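Local coordinates for DUF4783 domain-containing protein (Bacteroides fragilis, PDB 4OUQ) that is of unknown function but belongs to a family of the NTF2 clan, whose cone-shaped alpha-plus-beta fold wraps a curved sheet round helices, at residues V8-K13 and S17-R22; A49-S54 and G76-A81; N63-R68 and S72-T77. All coordinates share one frame; numbering follows the deposited sequence. Where two conformers were deposited one is given.

How the contacts relate
Contacts 1 and 2 lie in the buried interior, whereas contact 3 is only partly buried and sits toward the outer border of the sheet. Contact 1 joins two successive helices and contact 2 sets helix 41-54 against strand 72-80; both are mainly apolar, with no hydrogen bond across either. They merge into one core, since Phe12 of contact 1 packs on Phe52 and Leu78 of contact 2. Contact 3 uses the same strand 72-80, sharing Gly76 and Thr77 with contact 2, but holds it to strand 57-67 by a ladder of backbone hydrogen bonds. Val9 packing on Ile74 links it to contact 1.

Contact 1: residues V8-K13 and S17-R22; sequences VVVAFK and SQELNR
Leu20 reaches across to Val8, Ala11 and Phe12 and takes the largest share of this contact. Its CD1 methyl sits over one face of the Phe12 ring, offset toward the rim, 4.2 Å from the ring centroid, a CH-pi contact in which the two side chains cross at about a right angle. The other methyl, CD2, meets Val8 CG1 at 4.0 Å. Between them the small Ala11 points toward the neighbouring helix; its CB touches Leu20 CG at 3.8 Å and Glu19 CB at the same distance, and so slight a side chain lets the segment axes approach to 8.3 Å. With CG of Phe12 beside its backbone N (chi1 -86°), a ring that starts out away from the partner is brought back so that one face meets Leu20 CD1. Glu19 lends mainly its aliphatic stem here, extending past Ala11, while its carboxylate forms a salt bridge with Lys14. Branched and aromatic hydrocarbon suits the buried side, where Leu48 of helix 41-54 touches Leu20, and Phe60 and Ile87 of the sheet meet Phe12. The segments run nearly antiparallel, at 163°: a helical hairpin, its second helix short and weakly bonded, placed against the curved sheet, consistent with the NTF2-like fold.

Contact 2: residues A49-S54 and G76-A81; sequences AAFFSS and GTLTTA
The Phe51 ring meets Leu78 with its edge: CE2 lies 3.6 Å from Leu78 CD2, and the methyl stands in the plane of the ring. Phe52, the next residue of the helix, also turns an edge to that methyl, its CE1 lying 4.3 Å from Leu78 CD2. One leucine branch is thus shared by two aromatic edges. Phe51 makes an edge-to-face pair with Phe85 of strand 83-94, and Phe52 touches Leu20 and Val57. Phe51 holds CG anti to its backbone N (chi1 177°), which sends the ring out from the helix toward the sheet. Leu78 comes from the opposite direction, its CB directed at the helix, and the long side chains span backbones whose nearest CA atoms, those of Phe52 and Thr80, are 8.8 Å apart. Away from the strand, Ser53 turns back on its own helix: Ser53 OG donates to Ala49 O at 2.8 Å, and that carbonyl also takes Ser53 N, from the opposite face of its plane. Serine suits the exposed side of the helix, as phenylalanine suits the buried side. Across the interface no hydrogen bond forms; this small contact is purely apolar and rests on dispersion and the hydrophobic effect.

Contact 3: residues N63-R68 and S72-T77; sequences NHEGKR and SFIIGT
Gly66 and Phe73 meet where the phenylalanine ring rests directly on the glycine backbone. Gly66 CA sits over one ring face, 3.7 Å from its centroid, a CH-pi contact. Phe73 places CG between its backbone N and carbonyl carbon (chi1 66°), which folds the ring across the neighbouring strand; with no side chain on Gly66, the ring can lie over its backbone. The same pair is closed by two backbone bonds, Gly66 N to Phe73 O and Phe73 N to Gly66 O, each 3.0 Å. Further along, Asn63 and His64 both face Ile75, whose O accepts from Asn63 N at 2.8 Å and from His64 N at 3.1 Å, both in its carbonyl plane. Ile75 N returns a nearly straight bond to His64 O (170°).

This backbone ladder, with the ring on Gly66, is the tight part; the loose part is the exposed side chains of His64, Glu65 and Lys67. They meet the partner strand through a few aliphatic contacts, such as His64 CB on Ile75 CG1 at 3.9 Å and Glu65 CG on Ile74 CG2 at 4.0 Å. Long polar residues befit this solvent side of the outermost strand, whereas Ser72 and Ile74 are buried; Ser72 OG bonds to Asp3 O, and Ile74 meets Ile4. Past the doubled pair, Asn63 OD1 and Thr77 OG1 lie 2.9 Å apart. Along its other edge strand 72-80 is hydrogen-bonded to strand 83-94. Strands 57-67 and 72-80 form an antiparallel beta hairpin with a classic beta bulge at Asn63, His64 and Ile75, at the border of the sheet, consistent with an NTF2-like fold.

Contact 1: residues V8-K13 and S17-R22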
loop_
_atom_site.group_PDB
_atom_site.type_symbol
_atom_site.label_atom_id
_atom_site.label_comp_id
_atom_site.label_asym_id
_atom_site.label_seq_id
_atom_site.Cartn_x
_atom_site.Cartn_y
_atom_site.Cartn_z
ATOM N N VAL A 8 1.370 7.066 -4.928
ATOM C CA VAL A 8 0.906 5.891 -4.221
ATOM C C VAL A 8 -0.585 5.694 -4.428
ATOM O O VAL A 8 -1.030 4.615 -4.703
ATOM C CB VAL A 8 1.270 5.985 -2.760
ATOM C CG1 VAL A 8 0.543 4.919 -1.949
ATOM C CG2 VAL A 8 2.820 5.860 -2.623
ATOM N N VAL A 9 -1.318 6.790 -4.268
ATOM C CA VAL A 9 -2.784 6.757 -4.397
ATOM C C VAL A 9 -3.136 6.389 -5.845
ATOM O O VAL A 9 -3.988 5.573 -6.084
ATOM C CB VAL A 9 -3.392 8.107 -4.032
ATOM C CG1 VAL A 9 -4.898 8.083 -4.300
ATOM C CG2 VAL A 9 -3.130 8.448 -2.581
ATOM N N VAL A 10 -2.432 6.969 -6.804
ATOM C CA VAL A 10 -2.642 6.665 -8.230
ATOM C C VAL A 10 -2.364 5.216 -8.511
ATOM O O VAL A 10 -3.122 4.546 -9.200
ATOM C CB VAL A 10 -1.775 7.597 -9.134
ATOM C CG1 VAL A 10 -1.854 7.151 -10.584
ATOM C CG2 VAL A 10 -2.193 9.073 -8.930
ATOM N N ALA A 11 -1.274 4.697 -7.946
ATOM C CA ALA A 11 -0.939 3.286 -8.173
ATOM C C ALA A 11 -2.001 2.342 -7.604
ATOM O O ALA A 11 -2.409 1.397 -8.269
ATOM C CB ALA A 11 0.436 2.987 -7.596
ATOM N N PHE A 12 -2.481 2.620 -6.428
ATOM C CA PHE A 12 -3.557 1.785 -5.838
ATOM C C PHE A 12 -4.830 1.882 -6.657
ATOM O O PHE A 12 -5.485 0.872 -6.887
ATOM C CB PHE A 12 -3.833 2.172 -4.411
ATOM C CG PHE A 12 -2.926 1.486 -3.393
ATOM C CD1 PHE A 12 -3.033 0.084 -3.133
ATOM C CD2 PHE A 12 -2.088 2.207 -2.625
ATOM C CE1 PHE A 12 -2.173 -0.525 -2.215
ATOM C CE2 PHE A 12 -1.269 1.596 -1.646
ATOM C CZ PHE A 12 -1.290 0.250 -1.497
ATOM N N LYS A 13 -5.176 3.072 -7.132
ATOM C CA LYS A 13 -6.383 3.250 -7.929
ATOM C C LYS A 13 -6.390 2.373 -9.220
ATOM O O LYS A 13 -7.478 1.958 -9.733
ATOM C CB LYS A 13 -6.528 4.728 -8.317
ATOM C CG LYS A 13 -7.086 5.636 -7.224
ATOM C CD LYS A 13 -7.053 7.108 -7.643
ATOM C CE LYS A 13 -7.767 7.982 -6.628
ATOM N NZ LYS A 13 -9.238 7.800 -6.711
ATOM N N SER A 17 1.296 -2.449 -9.246
ATOM C CA SER A 17 2.412 -2.642 -8.340
ATOM C C SER A 17 3.738 -2.050 -8.789
ATOM O O SER A 17 4.608 -1.752 -7.953
ATOM C CB SER A 17 2.584 -4.112 -8.011
ATOM O OG SER A 17 3.070 -4.850 -9.102
ATOM N N GLN A 18 3.968 -1.999 -10.100
ATOM C CA GLN A 18 5.181 -1.515 -10.660
ATOM C C GLN A 18 5.326 -0.026 -10.286
ATOM O O GLN A 18 6.397 0.395 -9.946
ATOM C CB GLN A 18 5.178 -1.699 -12.216
ATOM C CG GLN A 18 6.493 -1.361 -12.874
ATOM C CD GLN A 18 6.767 0.135 -12.956
ATOM O OE1 GLN A 18 5.848 0.926 -13.086
ATOM N NE2 GLN A 18 8.039 0.519 -12.872
ATOM N N GLU A 19 4.216 0.714 -10.324
ATOM C CA GLU A 19 4.246 2.115 -9.951
ATOM C C GLU A 19 4.446 2.258 -8.454
ATOM O O GLU A 19 4.957 3.265 -8.010
ATOM C CB GLU A 19 2.967 2.859 -10.392
ATOM C CG GLU A 19 2.905 3.181 -11.861
ATOM C CD GLU A 19 1.667 3.978 -12.256
ATOM O OE1 GLU A 19 0.857 4.369 -11.403
ATOM O OE2 GLU A 19 1.503 4.192 -13.467
ATOM N N LEU A 20 3.964 1.314 -7.667
ATOM C CA LEU A 20 4.207 1.366 -6.196
ATOM C C LEU A 20 5.639 1.163 -5.880
ATOM O O LEU A 20 6.109 1.610 -4.846
ATOM C CB LEU A 20 3.428 0.309 -5.424
ATOM C CG LEU A 20 2.017 0.581 -5.077
ATOM C CD1 LEU A 20 1.374 -0.575 -4.359
ATOM C CD2 LEU A 20 1.916 1.845 -4.173
ATOM N N ASN A 21 6.339 0.433 -6.725
ATOM C CA ASN A 21 7.690 0.011 -6.397
ATOM C C ASN A 21 8.628 1.132 -5.999
ATOM O O ASN A 21 9.331 0.992 -5.012
ATOM C CB ASN A 21 8.283 -0.835 -7.504
ATOM C CG ASN A 21 9.669 -1.385 -7.140
ATOM O OD1 ASN A 21 10.666 -0.979 -7.711
ATOM N ND2 ASN A 21 9.725 -2.257 -6.134
ATOM N N ARG A 22 8.578 2.295 -6.694
ATOM C CA ARG A 22 9.474 3.403 -6.369
ATOM C C ARG A 22 9.154 4.053 -5.017
ATOM O O ARG A 22 9.957 4.823 -4.514
ATOM C CB ARG A 22 9.492 4.495 -7.466
ATOM C CG ARG A 22 8.193 5.296 -7.598
ATOM C CD ARG A 22 8.324 6.434 -8.626
ATOM N NE ARG A 22 8.398 5.926 -9.994
ATOM C CZ ARG A 22 7.388 5.352 -10.637
ATOM N NH1 ARG A 22 6.205 5.152 -10.033
ATOM N NH2 ARG A 22 7.573 4.922 -11.855
#

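Contact 2: residues A49-S54 and G76-A81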
loop_
_atom_site.group_PDB
_atom_site.type_symbol
_atom_site.label_atom_id
_atom_site.label_comp_id
_atom_site.label_asym_id
_atom_site.label_seq_id
_atom_site.Cartn_x
_atom_site.Cartn_y
_atom_site.Cartn_z
ATOM N N ALA A 49 1.827 -7.353 -6.542
ATOM C CA ALA A 49 1.466 -7.756 -7.922
ATOM C C ALA A 49 0.512 -8.955 -7.865
ATOM O O ALA A 49 -0.441 -9.008 -8.550
ATOM C CB ALA A 49 2.647 -8.079 -8.735
ATOM N N ALA A 50 0.802 -9.911 -7.004
ATOM C CA ALA A 50 -0.074 -11.054 -6.869
ATOM C C ALA A 50 -1.458 -10.671 -6.334
ATOM O O ALA A 50 -2.513 -11.141 -6.845
ATOM C CB ALA A 50 0.570 -12.112 -6.015
ATOM N N PHE A 51 -1.466 -9.803 -5.361
ATOM C CA PHE A 51 -2.719 -9.347 -4.756
ATOM C C PHE A 51 -3.600 -8.629 -5.786
ATOM O O PHE A 51 -4.818 -8.917 -5.922
ATOM C CB PHE A 51 -2.440 -8.460 -3.521
ATOM C CG PHE A 51 -3.691 -7.907 -2.914
ATOM C CD1 PHE A 51 -4.496 -8.684 -2.088
ATOM C CD2 PHE A 51 -4.138 -6.652 -3.276
ATOM C CE1 PHE A 51 -5.705 -8.179 -1.595
ATOM C CE2 PHE A 51 -5.384 -6.183 -2.822
ATOM C CZ PHE A 51 -6.144 -6.972 -1.997
ATOM N N PHE A 52 -2.990 -7.726 -6.544
ATOM C CA PHE A 52 -3.714 -6.996 -7.600
ATOM C C PHE A 52 -4.110 -7.860 -8.755
ATOM O O PHE A 52 -5.130 -7.603 -9.419
ATOM C CB PHE A 52 -2.888 -5.814 -8.159
ATOM C CG PHE A 52 -2.618 -4.692 -7.167
ATOM C CD1 PHE A 52 -3.578 -4.259 -6.249
ATOM C CD2 PHE A 52 -1.363 -4.091 -7.129
ATOM C CE1 PHE A 52 -3.351 -3.215 -5.391
ATOM C CE2 PHE A 52 -1.100 -3.041 -6.248
ATOM C CZ PHE A 52 -2.090 -2.585 -5.387
ATOM N N SER A 53 -3.356 -8.952 -8.984
ATOM C CA SER A 53 -3.702 -9.901 -10.035
ATOM C C SER A 53 -4.874 -10.807 -9.609
ATOM O O SER A 53 -5.696 -11.165 -10.417
ATOM C CB SER A 53 -2.518 -10.764 -10.456
ATOM O OG SER A 53 -1.486 -9.947 -10.968
ATOM N N SER A 54 -4.907 -11.138 -8.332
ATOM C CA SER A 54 -5.969 -11.942 -7.743
ATOM C C SER A 54 -7.300 -11.158 -7.602
ATOM O O SER A 54 -8.392 -11.763 -7.703
ATOM C CB SER A 54 -5.547 -12.379 -6.362
ATOM O OG SER A 54 -4.598 -13.388 -6.432
ATOM N N GLY A 76 -7.497 3.805 3.520
ATOM C CA GLY A 76 -8.263 3.883 2.246
ATOM C C GLY A 76 -9.040 2.611 1.962
ATOM O O GLY A 76 -8.923 1.628 2.722
ATOM N N THR A 77 -9.988 2.721 1.028
ATOM C CA THR A 77 -10.826 1.593 0.629
ATOM C C THR A 77 -10.568 1.302 -0.837
ATOM O O THR A 77 -10.695 2.211 -1.703
ATOM C CB THR A 77 -12.334 1.884 0.900
ATOM O OG1 THR A 77 -12.521 2.134 2.327
ATOM C CG2 THR A 77 -13.164 0.727 0.474
ATOM N N LEU A 78 -10.155 0.061 -1.114
ATOM C CA LEU A 78 -9.874 -0.450 -2.444
ATOM C C LEU A 78 -11.069 -1.249 -2.922
ATOM O O LEU A 78 -11.557 -2.127 -2.196
ATOM C CB LEU A 78 -8.663 -1.366 -2.367
ATOM C CG LEU A 78 -8.069 -1.880 -3.670
ATOM C CD1 LEU A 78 -7.326 -0.726 -4.358
ATOM C CD2 LEU A 78 -7.193 -3.098 -3.465
ATOM N N THR A 79 -11.629 -0.864 -4.060
ATOM C CA THR A 79 -12.764 -1.597 -4.644
ATOM C C THR A 79 -12.219 -2.527 -5.737
ATOM O O THR A 79 -11.327 -2.173 -6.489
ATOM C CB THR A 79 -13.843 -0.643 -5.171
ATOM O OG1 THR A 79 -13.350 0.149 -6.282
ATOM C CG2 THR A 79 -14.316 0.237 -4.100
ATOM N N THR A 80 -12.662 -3.793 -5.718
ATOM C CA THR A 80 -12.184 -4.778 -6.640
ATOM C C THR A 80 -13.346 -5.673 -7.178
ATOM O O THR A 80 -14.459 -5.684 -6.608
ATOM C CB THR A 80 -11.119 -5.713 -6.011
ATOM O OG1 THR A 80 -11.770 -6.727 -5.231
ATOM C CG2 THR A 80 -10.138 -4.962 -5.093
ATOM N N ALA A 81 -13.006 -6.510 -8.159
ATOM C CA ALA A 81 -13.961 -7.489 -8.721
ATOM C C ALA A 81 -14.439 -8.482 -7.661
ATOM O O ALA A 81 -15.460 -9.116 -7.849
ATOM C CB ALA A 81 -13.324 -8.238 -9.830
#

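Contact 3: residues N63-R68 and S72-T77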
loop_
_atom_site.group_PDB
_atom_site.type_symbol
_atom_site.label_atom_id
_atom_site.label_comp_id
_atom_site.label_asym_id
_atom_site.label_seq_id
_atom_site.Cartn_x
_atom_site.Cartn_y
_atom_site.Cartn_z
ATOM N N ASN A 63 -9.691 7.763 2.727
ATOM C CA ASN A 63 -10.683 8.157 3.647
ATOM C C ASN A 63 -10.082 8.992 4.824
ATOM O O ASN A 63 -10.746 9.807 5.421
ATOM C CB ASN A 63 -11.414 6.915 4.250
ATOM C CG ASN A 63 -11.907 5.926 3.195
ATOM O OD1 ASN A 63 -11.484 4.723 3.161
ATOM N ND2 ASN A 63 -12.774 6.381 2.373
ATOM N N HIS A 64 -8.821 8.657 5.233
ATOM C CA HIS A 64 -8.153 9.384 6.264
ATOM C C HIS A 64 -6.658 9.469 5.984
ATOM O O HIS A 64 -6.078 8.577 5.401
ATOM C CB HIS A 64 -8.349 8.774 7.677
ATOM C CG HIS A 64 -9.777 8.481 8.031
ATOM N ND1 HIS A 64 -10.583 9.376 8.664
ATOM C CD2 HIS A 64 -10.539 7.389 7.787
ATOM C CE1 HIS A 64 -11.798 8.860 8.778
ATOM N NE2 HIS A 64 -11.787 7.660 8.240
ATOM N N GLU A 65 -6.069 10.571 6.460
ATOM C CA GLU A 65 -4.616 10.775 6.422
ATOM C C GLU A 65 -4.162 11.210 7.820
ATOM O O GLU A 65 -4.923 11.861 8.571
ATOM C CB GLU A 65 -4.248 11.855 5.355
ATOM C CG GLU A 65 -4.895 11.617 3.981
ATOM C CD GLU A 65 -4.712 12.777 3.001
ATOM O OE1 GLU A 65 -5.070 13.920 3.350
ATOM O OE2 GLU A 65 -4.273 12.526 1.853
ATOM N N GLY A 66 -2.934 10.858 8.200
ATOM C CA GLY A 66 -2.383 11.284 9.481
ATOM C C GLY A 66 -0.887 11.391 9.345
ATOM O O GLY A 66 -0.355 10.879 8.432
ATOM N N LYS A 67 -0.250 12.183 10.213
ATOM C CA LYS A 67 1.208 12.527 10.089
ATOM C C LYS A 67 1.822 12.635 11.477
ATOM O O LYS A 67 1.184 13.165 12.396
ATOM C CB LYS A 67 1.388 13.862 9.324
ATOM C CG LYS A 67 2.823 14.194 8.949
ATOM C CD LYS A 67 2.907 15.398 8.016
ATOM C CE LYS A 67 2.673 16.710 8.769
ATOM N NZ LYS A 67 3.260 17.882 8.059
ATOM N N ARG A 68 3.076 12.167 11.609
ATOM C CA ARG A 68 3.736 11.942 12.926
ATOM C C ARG A 68 5.237 12.198 12.819
ATOM O O ARG A 68 6.001 11.291 12.511
ATOM C CB ARG A 68 3.477 10.474 13.391
ATOM C CG ARG A 68 4.323 9.965 14.573
ATOM C CD ARG A 68 4.302 10.906 15.778
ATOM N NE ARG A 68 2.979 11.498 16.030
ATOM C CZ ARG A 68 1.905 10.831 16.477
ATOM N NH1 ARG A 68 1.950 9.515 16.706
ATOM N NH2 ARG A 68 0.765 11.482 16.668
ATOM N N SER A 72 3.922 8.964 8.504
ATOM C CA SER A 72 2.595 9.343 8.017
ATOM C C SER A 72 1.804 8.092 7.620
ATOM O O SER A 72 2.359 7.011 7.476
ATOM C CB SER A 72 2.727 10.286 6.797
ATOM O OG SER A 72 3.211 9.575 5.654
ATOM N N PHE A 73 0.509 8.249 7.388
ATOM C CA PHE A 73 -0.295 7.163 6.925
ATOM C C PHE A 73 -1.507 7.602 6.136
ATOM O O PHE A 73 -1.944 8.742 6.294
ATOM C CB PHE A 73 -0.750 6.265 8.131
ATOM C CG PHE A 73 -1.693 6.945 9.094
ATOM C CD1 PHE A 73 -3.085 6.934 8.851
ATOM C CD2 PHE A 73 -1.240 7.620 10.224
ATOM C CE1 PHE A 73 -3.951 7.614 9.698
ATOM C CE2 PHE A 73 -2.119 8.259 11.107
ATOM C CZ PHE A 73 -3.477 8.277 10.823
ATOM N N ILE A 74 -2.025 6.681 5.348
ATOM C CA ILE A 74 -3.337 6.813 4.755
ATOM C C ILE A 74 -4.174 5.568 5.130
ATOM O O ILE A 74 -3.654 4.426 5.225
ATOM C CB ILE A 74 -3.342 7.026 3.222
ATOM C CG1 ILE A 74 -2.569 5.946 2.494
ATOM C CG2 ILE A 74 -2.804 8.384 2.884
ATOM C CD1 ILE A 74 -2.589 6.081 0.964
ATOM N N ILE A 75 -5.456 5.830 5.307
ATOM C CA ILE A 75 -6.436 4.778 5.542
ATOM C C ILE A 75 -7.340 4.884 4.273
ATOM O O ILE A 75 -7.935 5.948 4.047
ATOM C CB ILE A 75 -7.305 5.053 6.782
ATOM C CG1 ILE A 75 -6.507 5.307 8.065
ATOM C CG2 ILE A 75 -8.286 3.899 6.984
ATOM C CD1 ILE A 75 -5.641 4.151 8.449
ATOM N N GLY A 76 -7.497 3.805 3.520
ATOM C CA GLY A 76 -8.263 3.883 2.246
ATOM C C GLY A 76 -9.040 2.611 1.962
ATOM O O GLY A 76 -8.923 1.628 2.722
ATOM N N THR A 77 -9.988 2.721 1.028
ATOM C CA THR A 77 -10.826 1.593 0.629
ATOM C C THR A 77 -10.568 1.302 -0.837
ATOM O O THR A 77 -10.695 2.211 -1.703
ATOM C CB THR A 77 -12.334 1.884 0.900
ATOM O OG1 THR A 77 -12.521 2.134 2.327
ATOM C CG2 THR A 77 -13.164 0.727 0.474
#